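Local coordinates for protein ORF99 (PDB 3DF6) that is of unknown function but may help this archaeal virus evade its host's CRISPR defence, at residues 48-53 with 57-62; 36-41 with 75-80; 14-17 with 21-24. The protein carries 2 engineered substitutions. One frame throughout, in Å; residues are numbered along the deposited sequence. Where two conformers were deposited one is given.

How the contacts relate
From the N terminus, helix 3-18 is the first element, and contact 3 (14-17 with 21-24) closes a short turn at its C-terminal end before the chain enters strand 25-34. Helix 35-42 then opens contact 2, a long loop that shuts when residues 36-41 meet 75-80. Contact 1, the hairpin of 48-53 with 57-62, forms entirely within that span, while contact 3 precedes both. Contacts 1 and 2 touch directly: strands 56-64 and 69-80 are neighbours in the sheet, and Asp59 reaches Tyr77. Contact 3 lies on the opposite side of the chain's centre, its helix meeting helix 35-42 where Val14 packs against Leu41.

Contact 1. Residues 48-53 with 57-62; sequences SNSAEN and FIDEYS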
loop_
_atom_site.group_PDB
_atom_site.type_symbol
_atom_site.label_atom_id
_atom_site.label_comp_id
_atom_site.label_asym_id
_atom_site.label_seq_id
_atom_site.Cartn_x
_atom_site.Cartn_y
_atom_site.Cartn_z
ATOM N N SER C 48 -11.540 13.665 -12.916
ATOM C CA SER C 48 -11.949 12.302 -12.696
ATOM C C SER C 48 -12.486 11.697 -13.969
ATOM O O SER C 48 -12.961 12.410 -14.857
ATOM C CB SER C 48 -13.034 12.224 -11.596
ATOM O OG SER C 48 -14.290 12.670 -12.102
ATOM N N ASN C 49 -12.391 10.372 -14.019
ATOM C CA ASN C 49 -13.026 9.571 -15.056
ATOM C C ASN C 49 -13.572 8.353 -14.340
ATOM O O ASN C 49 -12.978 7.874 -13.396
ATOM C CB ASN C 49 -12.010 9.143 -16.129
ATOM C CG ASN C 49 -12.668 8.537 -17.365
ATOM O OD1 ASN C 49 -13.676 9.050 -17.875
ATOM N ND2 ASN C 49 -12.082 7.447 -17.863
ATOM N N SER C 50 -14.732 7.880 -14.772
ATOM C CA SER C 50 -15.336 6.718 -14.140
ATOM C C SER C 50 -15.782 5.771 -15.239
ATOM O O SER C 50 -16.513 6.181 -16.122
ATOM C CB SER C 50 -16.553 7.136 -13.305
ATOM O OG SER C 50 -17.221 6.014 -12.764
ATOM N N ALA C 51 -15.323 4.524 -15.185
ATOM C CA ALA C 51 -15.659 3.534 -16.202
ATOM C C ALA C 51 -16.280 2.330 -15.509
ATOM O O ALA C 51 -15.763 1.860 -14.494
ATOM C CB ALA C 51 -14.407 3.119 -16.965
ATOM N N GLU C 52 -17.399 1.863 -16.053
ATOM C CA GLU C 52 -18.083 0.669 -15.578
ATOM C C GLU C 52 -17.833 -0.495 -16.522
ATOM O O GLU C 52 -18.002 -0.386 -17.749
ATOM C CB GLU C 52 -19.594 0.912 -15.463
ATOM C CG GLU C 52 -20.383 -0.205 -14.758
ATOM C CD GLU C 52 -21.896 0.006 -14.834
ATOM O OE1 GLU C 52 -22.324 1.146 -15.098
ATOM O OE2 GLU C 52 -22.660 -0.966 -14.646
ATOM N N ASN C 53 -17.460 -1.627 -15.940
ATOM C CA ASN C 53 -17.265 -2.843 -16.697
ATOM C C ASN C 53 -17.721 -4.041 -15.865
ATOM O O ASN C 53 -17.216 -4.236 -14.767
ATOM C CB ASN C 53 -15.782 -2.962 -17.049
ATOM C CG ASN C 53 -15.498 -4.114 -17.977
ATOM O OD1 ASN C 53 -16.392 -4.668 -18.585
ATOM N ND2 ASN C 53 -14.235 -4.488 -18.075
ATOM N N PHE C 57 -16.918 -0.631 -11.109
ATOM C CA PHE C 57 -16.330 0.655 -11.494
ATOM C C PHE C 57 -14.843 0.827 -11.210
ATOM O O PHE C 57 -14.357 0.576 -10.082
ATOM C CB PHE C 57 -17.019 1.806 -10.784
ATOM C CG PHE C 57 -18.436 1.959 -11.160
ATOM C CD1 PHE C 57 -18.812 2.897 -12.115
ATOM C CD2 PHE C 57 -19.406 1.146 -10.594
ATOM C CE1 PHE C 57 -20.128 3.040 -12.477
ATOM C CE2 PHE C 57 -20.750 1.290 -10.965
ATOM C CZ PHE C 57 -21.101 2.233 -11.911
ATOM N N ILE C 58 -14.124 1.316 -12.225
ATOM C CA ILE C 58 -12.774 1.794 -11.951
ATOM C C ILE C 58 -12.813 3.290 -12.209
ATOM O O ILE C 58 -13.071 3.728 -13.345
ATOM C CB ILE C 58 -11.673 1.151 -12.793
ATOM C CG1 ILE C 58 -11.687 -0.365 -12.589
ATOM C CG2 ILE C 58 -10.305 1.760 -12.370
ATOM C CD1 ILE C 58 -10.713 -1.139 -13.429
ATOM N N ASP C 59 -12.598 4.062 -11.147
ATOM C CA ASP C 59 -12.465 5.502 -11.285
ATOM C C ASP C 59 -11.004 5.916 -11.229
ATOM O O ASP C 59 -10.214 5.354 -10.476
ATOM C CB ASP C 59 -13.223 6.244 -10.193
ATOM C CG ASP C 59 -14.730 6.089 -10.299
ATOM O OD1 ASP C 59 -15.246 5.371 -11.195
ATOM O OD2 ASP C 59 -15.404 6.684 -9.444
ATOM N N GLU C 60 -10.674 6.919 -12.023
ATOM C CA GLU C 60 -9.342 7.478 -12.057
ATOM C C GLU C 60 -9.452 8.934 -11.622
ATOM O O GLU C 60 -10.136 9.715 -12.267
ATOM C CB GLU C 60 -8.807 7.388 -13.476
ATOM C CG GLU C 60 -7.432 7.988 -13.661
ATOM C CD GLU C 60 -7.039 7.989 -15.137
ATOM O OE1 GLU C 60 -7.606 7.181 -15.912
ATOM O OE2 GLU C 60 -6.182 8.799 -15.523
ATOM N N TYR C 61 -8.801 9.272 -10.521
ATOM C CA TYR C 61 -8.831 10.625 -9.970
ATOM C C TYR C 61 -7.452 11.240 -10.086
ATOM O O TYR C 61 -6.475 10.635 -9.679
ATOM C CB TYR C 61 -9.236 10.586 -8.509
ATOM C CG TYR C 61 -10.563 9.887 -8.276
ATOM C CD1 TYR C 61 -11.771 10.507 -8.616
ATOM C CD2 TYR C 61 -10.605 8.618 -7.723
ATOM C CE1 TYR C 61 -13.015 9.853 -8.398
ATOM C CE2 TYR C 61 -11.825 7.965 -7.490
ATOM C CZ TYR C 61 -13.013 8.583 -7.830
ATOM O OH TYR C 61 -14.201 7.929 -7.590
ATOM N N SER C 62 -7.387 12.452 -10.630
ATOM C CA SER C 62 -6.118 13.145 -10.847
ATOM C C SER C 62 -6.013 14.351 -9.892
ATOM O O SER C 62 -7.009 15.058 -9.661
ATOM C CB SER C 62 -6.022 13.577 -12.325
ATOM O OG SER C 62 -6.074 12.415 -13.163
#
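Ser50 and Asp59 face each other across this beta hairpin and make its one side-chain hydrogen bond between the strands: Ser50 OG donates to Asp59 OD1 at 2.6 Å. The hydroxyl approaches from above the carboxylate plane. It gets there because Ser50 OG stands anti to its own backbone nitrogen (chi1 175°) while Asp59 leans across to meet it. The other carboxylate oxygen is occupied too. Asp59 OD2 is hydrogen-bonded to Tyr77 OH on the next strand and takes a weak bond from Tyr61 OH, so a buried carboxylate is supplied from both ends.

Two hydrogen-bonded pairs tie the backbones, Asn49-Glu60 and Ala51-Ile58. In the first, Asn49 N gives to Glu60 O at 2.9 Å and Glu60 N returns to Asn49 O at 2.8 Å. The second repeats the pattern, with Ile58 N donating to Ala51 O at 2.9 Å and Ala51 N to Ile58 O at 3.0 Å. Short CA-H...O contacts supplement these bonds, Asp59 CA lying 3.2 Å from Asn49 O. Toward the turn, Glu52 lays its extended chain over one face of the Phe57 ring, CG 4.0 Å from the ring centroid in a CH-pi contact.

Strand 47-53 is an outermost strand of the five-stranded antiparallel sheet within this chain. Strand 56-64 bonds onward to 69-80, where Arg79 makes a cation-pi contact with Phe57, and on the face carrying Asp59 the Tyr61 side chain reaches Phe38 and Ile42 of helix 35-42.

Contact 2. Residues 36-41 with 75-80; sequences LEFEEL and VEYVRQ
Phe38 drives the edge of its ring at the face of Tyr77, a T-shaped pair with centroids 4.9 Å apart and planes at 65°. The leading atom is Phe38 CZ, 3.6 Å from Tyr77 CE2 and set toward the rim of the tyrosine ring, not over its middle. Two rather different torsions produce the meeting. Phe38 projects straight off the helix with CG trans to the backbone nitrogen (chi1 -169°), whereas Tyr77 holds CG between its nitrogen and carbonyl carbon (chi1 62°), which stands the ring up from the strand with a face presented to the helix.

Val75, two residues earlier on the same side of the strand, completes the apolar patch. Its CG1 methyl, trans to the backbone nitrogen, touches Phe38 CE1 at 3.8 Å, and Leu41 CD2 approaches that methyl more loosely, at 4.4 Å. On the strand itself, Tyr77 CE1 sits over the centre of the Arg79 guanidinium, 3.8 Å above its plane. Phe38 also stacks with Tyr85 and touches Tyr61, so aromatic residues of three strands meet it.

Segments 36-41 and 75-80 run nearly antiparallel, their axes 12.1 Å apart. No hydrogen bond joins them; buried apolar side chains alone bridge the gap, as is characteristic of a helix laid along one face of an antiparallel sheet in a two-layer alpha+beta fold.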
loop_
_atom_site.group_PDB
_atom_site.type_symbol
_atom_site.label_atom_id
_atom_site.label_comp_id
_atom_site.label_asym_id
_atom_site.label_seq_id
_atom_site.Cartn_x
_atom_site.Cartn_y
_atom_site.Cartn_z
ATOM N N LEU C 36 -19.455 8.408 3.309
ATOM C CA LEU C 36 -18.573 9.347 4.012
ATOM C C LEU C 36 -17.120 8.918 3.976
ATOM O O LEU C 36 -16.237 9.756 3.775
ATOM C CB LEU C 36 -19.010 9.549 5.470
ATOM C CG LEU C 36 -20.320 10.315 5.625
ATOM C CD1 LEU C 36 -20.922 10.111 7.022
ATOM C CD2 LEU C 36 -20.155 11.804 5.298
ATOM N N GLU C 37 -16.882 7.622 4.191
ATOM C CA GLU C 37 -15.531 7.089 4.122
ATOM C C GLU C 37 -14.994 7.175 2.679
ATOM O O GLU C 37 -13.836 7.592 2.469
ATOM C CB GLU C 37 -15.463 5.651 4.690
ATOM C CG GLU C 37 -16.159 5.481 6.101
ATOM C CD GLU C 37 -16.059 4.045 6.636
ATOM O OE1 GLU C 37 -16.390 3.086 5.883
ATOM O OE2 GLU C 37 -15.647 3.869 7.823
ATOM N N PHE C 38 -15.820 6.787 1.706
ATOM C CA PHE C 38 -15.431 6.821 0.290
ATOM C C PHE C 38 -15.054 8.237 -0.166
ATOM O O PHE C 38 -14.057 8.423 -0.857
ATOM C CB PHE C 38 -16.534 6.203 -0.581
ATOM C CG PHE C 38 -16.123 5.939 -2.020
ATOM C CD1 PHE C 38 -15.325 4.858 -2.345
ATOM C CD2 PHE C 38 -16.596 6.750 -3.048
ATOM C CE1 PHE C 38 -14.945 4.608 -3.673
ATOM C CE2 PHE C 38 -16.236 6.507 -4.388
ATOM C CZ PHE C 38 -15.391 5.425 -4.689
ATOM N N GLU C 39 -15.842 9.221 0.251
ATOM C CA GLU C 39 -15.598 10.633 -0.039
ATOM C C GLU C 39 -14.326 11.170 0.612
ATOM O O GLU C 39 -13.550 11.928 0.000
ATOM C CB GLU C 39 -16.837 11.460 0.350
ATOM C CG GLU C 39 -17.953 11.240 -0.642
ATOM C CD GLU C 39 -19.248 11.915 -0.274
ATOM O OE1 GLU C 39 -19.333 12.540 0.813
ATOM O OE2 GLU C 39 -20.191 11.809 -1.096
ATOM N N GLU C 40 -14.114 10.751 1.843
ATOM C CA GLU C 40 -12.888 11.025 2.568
ATOM C C GLU C 40 -11.666 10.437 1.857
ATOM O O GLU C 40 -10.625 11.082 1.796
ATOM C CB GLU C 40 -13.016 10.483 3.999
ATOM C CG GLU C 40 -11.905 10.873 4.933
ATOM C CD GLU C 40 -11.733 12.371 5.103
ATOM O OE1 GLU C 40 -12.750 13.112 5.102
ATOM O OE2 GLU C 40 -10.561 12.795 5.258
ATOM N N LEU C 41 -11.810 9.227 1.314
ATOM C CA LEU C 41 -10.740 8.529 0.593
ATOM C C LEU C 41 -10.231 9.314 -0.631
ATOM O O LEU C 41 -9.021 9.442 -0.853
ATOM C CB LEU C 41 -11.237 7.153 0.127
ATOM C CG LEU C 41 -10.254 6.197 -0.580
ATOM C CD1 LEU C 41 -9.187 5.701 0.398
ATOM C CD2 LEU C 41 -10.989 5.008 -1.197
ATOM N N VAL C 75 -9.420 3.742 -8.162
ATOM C CA VAL C 75 -10.205 3.022 -7.156
ATOM C C VAL C 75 -11.171 2.102 -7.881
ATOM O O VAL C 75 -12.002 2.550 -8.663
ATOM C CB VAL C 75 -11.006 3.975 -6.202
ATOM C CG1 VAL C 75 -11.733 3.174 -5.128
ATOM C CG2 VAL C 75 -10.082 5.001 -5.546
ATOM N N GLU C 76 -11.024 0.808 -7.646
ATOM C CA GLU C 76 -11.901 -0.182 -8.225
ATOM C C GLU C 76 -12.952 -0.575 -7.183
ATOM O O GLU C 76 -12.600 -0.970 -6.068
ATOM C CB GLU C 76 -11.080 -1.408 -8.628
ATOM C CG GLU C 76 -11.841 -2.443 -9.446
ATOM C CD GLU C 76 -11.090 -3.782 -9.542
ATOM O OE1 GLU C 76 -10.026 -3.908 -8.921
ATOM O OE2 GLU C 76 -11.567 -4.701 -10.236
ATOM N N TYR C 77 -14.233 -0.474 -7.535
ATOM C CA TYR C 77 -15.294 -0.714 -6.556
ATOM C C TYR C 77 -16.596 -1.238 -7.142
ATOM O O TYR C 77 -16.856 -1.107 -8.355
ATOM C CB TYR C 77 -15.590 0.555 -5.728
ATOM C CG TYR C 77 -16.092 1.750 -6.528
ATOM C CD1 TYR C 77 -17.462 2.000 -6.679
ATOM C CD2 TYR C 77 -15.188 2.624 -7.137
ATOM C CE1 TYR C 77 -17.912 3.109 -7.418
ATOM C CE2 TYR C 77 -15.616 3.713 -7.857
ATOM C CZ TYR C 77 -16.971 3.959 -7.993
ATOM O OH TYR C 77 -17.360 5.052 -8.717
ATOM N N VAL C 78 -17.418 -1.802 -6.252
ATOM C CA VAL C 78 -18.795 -2.173 -6.567
ATOM C C VAL C 78 -19.746 -1.290 -5.744
ATOM O O VAL C 78 -19.576 -1.139 -4.532
ATOM C CB VAL C 78 -19.049 -3.670 -6.318
ATOM C CG1 VAL C 78 -20.509 -4.050 -6.639
ATOM C CG2 VAL C 78 -18.070 -4.533 -7.140
ATOM N N ARG C 79 -20.729 -0.691 -6.414
ATOM C CA ARG C 79 -21.731 0.137 -5.738
ATOM C C ARG C 79 -22.803 -0.727 -5.064
ATOM O O ARG C 79 -23.491 -1.510 -5.720
ATOM C CB ARG C 79 -22.384 1.115 -6.709
ATOM C CG ARG C 79 -21.455 2.162 -7.287
ATOM C CD ARG C 79 -22.268 3.286 -7.965
ATOM N NE ARG C 79 -21.477 3.928 -9.015
ATOM C CZ ARG C 79 -20.844 5.098 -8.910
ATOM N NH1 ARG C 79 -20.913 5.830 -7.798
ATOM N NH2 ARG C 79 -20.142 5.546 -9.938
ATOM N N GLN C 80 -22.932 -0.566 -3.750
ATOM C CA GLN C 80 -23.886 -1.340 -2.957
ATOM C C GLN C 80 -25.142 -0.519 -2.612
ATOM O O GLN C 80 -25.166 0.701 -2.835
ATOM C CB GLN C 80 -23.190 -1.889 -1.703
ATOM C CG GLN C 80 -21.897 -2.693 -2.009
ATOM C CD GLN C 80 -22.167 -4.057 -2.651
ATOM O OE1 GLN C 80 -23.319 -4.483 -2.772
ATOM N NE2 GLN C 80 -21.099 -4.753 -3.042
#

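Contact 3. Residues 14-17 with 21-24; sequences VDLF and RIKE. With CA (calcium ion), chain J.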
loop_
_atom_site.group_PDB
_atom_site.type_symbol
_atom_site.label_atom_id
_atom_site.label_comp_id
_atom_site.label_asym_id
_atom_site.label_seq_id
_atom_site.Cartn_x
_atom_site.Cartn_y
_atom_site.Cartn_z
ATOM N N VAL C 14 -3.758 7.042 1.255
ATOM C CA VAL C 14 -4.013 7.930 0.117
ATOM C C VAL C 14 -3.450 9.333 0.411
ATOM O O VAL C 14 -2.763 9.926 -0.435
ATOM C CB VAL C 14 -5.536 7.926 -0.301
ATOM C CG1 VAL C 14 -5.858 9.016 -1.326
ATOM C CG2 VAL C 14 -5.917 6.571 -0.848
ATOM N N ASP C 15 -3.704 9.836 1.623
ATOM C CA ASP C 15 -3.112 11.102 2.041
ATOM C C ASP C 15 -1.579 11.130 1.905
ATOM O O ASP C 15 -1.025 12.101 1.395
ATOM C CB ASP C 15 -3.509 11.432 3.478
ATOM C CG ASP C 15 -4.956 11.835 3.586
ATOM O OD1 ASP C 15 -5.537 12.228 2.551
ATOM O OD2 ASP C 15 -5.516 11.754 4.701
ATOM N N LEU C 16 -0.922 10.062 2.356
ATOM C CA LEU C 16 0.541 9.975 2.343
ATOM C C LEU C 16 1.066 9.879 0.907
ATOM O O LEU C 16 2.152 10.384 0.576
ATOM C CB LEU C 16 1.002 8.749 3.139
ATOM C CG LEU C 16 0.947 8.862 4.659
ATOM C CD1 LEU C 16 1.061 7.456 5.257
ATOM C CD2 LEU C 16 2.058 9.767 5.194
ATOM N N PHE C 17 0.292 9.209 0.072
ATOM C CA PHE C 17 0.561 9.133 -1.350
ATOM C C PHE C 17 0.477 10.522 -1.985
ATOM O O PHE C 17 1.402 10.933 -2.703
ATOM C CB PHE C 17 -0.385 8.123 -2.040
ATOM C CG PHE C 17 -0.440 8.273 -3.540
ATOM C CD1 PHE C 17 0.665 7.941 -4.327
ATOM C CD2 PHE C 17 -1.585 8.776 -4.155
ATOM C CE1 PHE C 17 0.641 8.098 -5.718
ATOM C CE2 PHE C 17 -1.637 8.932 -5.557
ATOM C CZ PHE C 17 -0.517 8.606 -6.338
ATOM N N ARG C 21 5.031 11.013 0.303
ATOM C CA ARG C 21 5.770 10.173 1.238
ATOM C C ARG C 21 5.674 8.726 0.742
ATOM O O ARG C 21 6.694 7.996 0.672
ATOM C CB ARG C 21 5.224 10.355 2.656
ATOM C CG ARG C 21 5.263 11.809 3.107
ATOM C CD ARG C 21 5.388 11.957 4.620
ATOM N NE ARG C 21 6.658 11.449 5.130
ATOM C CZ ARG C 21 7.134 11.724 6.341
ATOM N NH1 ARG C 21 6.446 12.512 7.160
ATOM N NH2 ARG C 21 8.291 11.214 6.734
ATOM N N ILE C 22 4.452 8.320 0.376
ATOM C CA ILE C 22 4.290 7.114 -0.435
ATOM C C ILE C 22 4.371 7.612 -1.876
ATOM O O ILE C 22 3.545 8.414 -2.305
ATOM C CB ILE C 22 2.991 6.360 -0.144
ATOM C CG1 ILE C 22 3.001 5.787 1.295
ATOM C CG2 ILE C 22 2.792 5.208 -1.142
ATOM C CD1 ILE C 22 1.584 5.372 1.792
ATOM N N LYS C 23 5.412 7.197 -2.598
ATOM C CA LYS C 23 5.619 7.678 -3.959
ATOM C C LYS C 23 4.541 7.103 -4.893
ATOM O O LYS C 23 3.936 7.848 -5.670
ATOM C CB LYS C 23 6.995 7.263 -4.475
ATOM C CG LYS C 23 8.184 7.571 -3.543
ATOM C CD LYS C 23 8.245 9.020 -3.147
ATOM C CE LYS C 23 9.283 9.237 -2.023
ATOM N NZ LYS C 23 9.230 10.626 -1.528
ATOM N N GLU C 24 4.365 5.776 -4.838
ATOM C CA GLU C 24 3.336 5.044 -5.606
ATOM C C GLU C 24 2.928 3.818 -4.798
ATOM O O GLU C 24 3.680 3.374 -3.923
ATOM C CB GLU C 24 3.897 4.569 -6.964
ATOM C CG GLU C 24 4.292 5.726 -7.891
ATOM C CD GLU C 24 4.525 5.254 -9.302
ATOM O OE1 GLU C 24 5.195 4.210 -9.458
ATOM O OE2 GLU C 24 4.024 5.917 -10.252
HETATM CA CA CA J . -7.629 12.679 1.745
HETATM O O HOH W 1 -8.054 12.749 4.350
HETATM O O HOH W 2 -7.575 10.253 1.449
HETATM O O HOH W 3 -7.815 13.256 -0.675
HETATM O O HOH W 4 -9.790 13.462 2.363
#
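Phe17, with CG trans to its backbone nitrogen (chi1 163°), brings its ring edge to Lys23 O, while Ile22, with CG1 beside its own nitrogen (chi1 -66°), sends CD1 to Leu16 CB. The motif is a pi-turn at the C-terminal end of helix 3-18: the chain reverses there, two following amides bond back to a carbonyl of the last turn, and the backbone runs on into the short, weakly bonded strand at about 22-23.

Leu16 O is the shared acceptor. Arg21 N reaches it at 3.0 Å, nearly along the C=O axis, while Ile22 N comes at 3.1 Å from well above the carbonyl plane, so one oxygen near the helix end is gripped by two successive amides. Next to it Phe17 CA makes a CA-H...O contact with Ile22 O at 3.2 Å. Ile22 CD1 packs 3.7 Å from Leu16 CB. The Phe17 ring meets its backbone carbonyl through CE1, which lies 3.3 Å from Lys23 O, with the oxygen near the ring plane.

The turn also faces the dimer partner. Ile22 and Glu24 pair with an antiparallel strand of the second subunit, continuing the sheet across the interface, and Arg21 NH2 is hydrogen-bonded to Thr3 OG1 of that subunit.

The carboxylate of Asp15 leads off from the turn to a calcium ion whose other modelled ligands are four waters. Asp15 OD1 binds the calcium at 2.3 Å; water 1, itself 2.6 Å from the calcium, donates to Asp15 OD2 at 2.7 Å, tying the second carboxylate oxygen to the metal's shell.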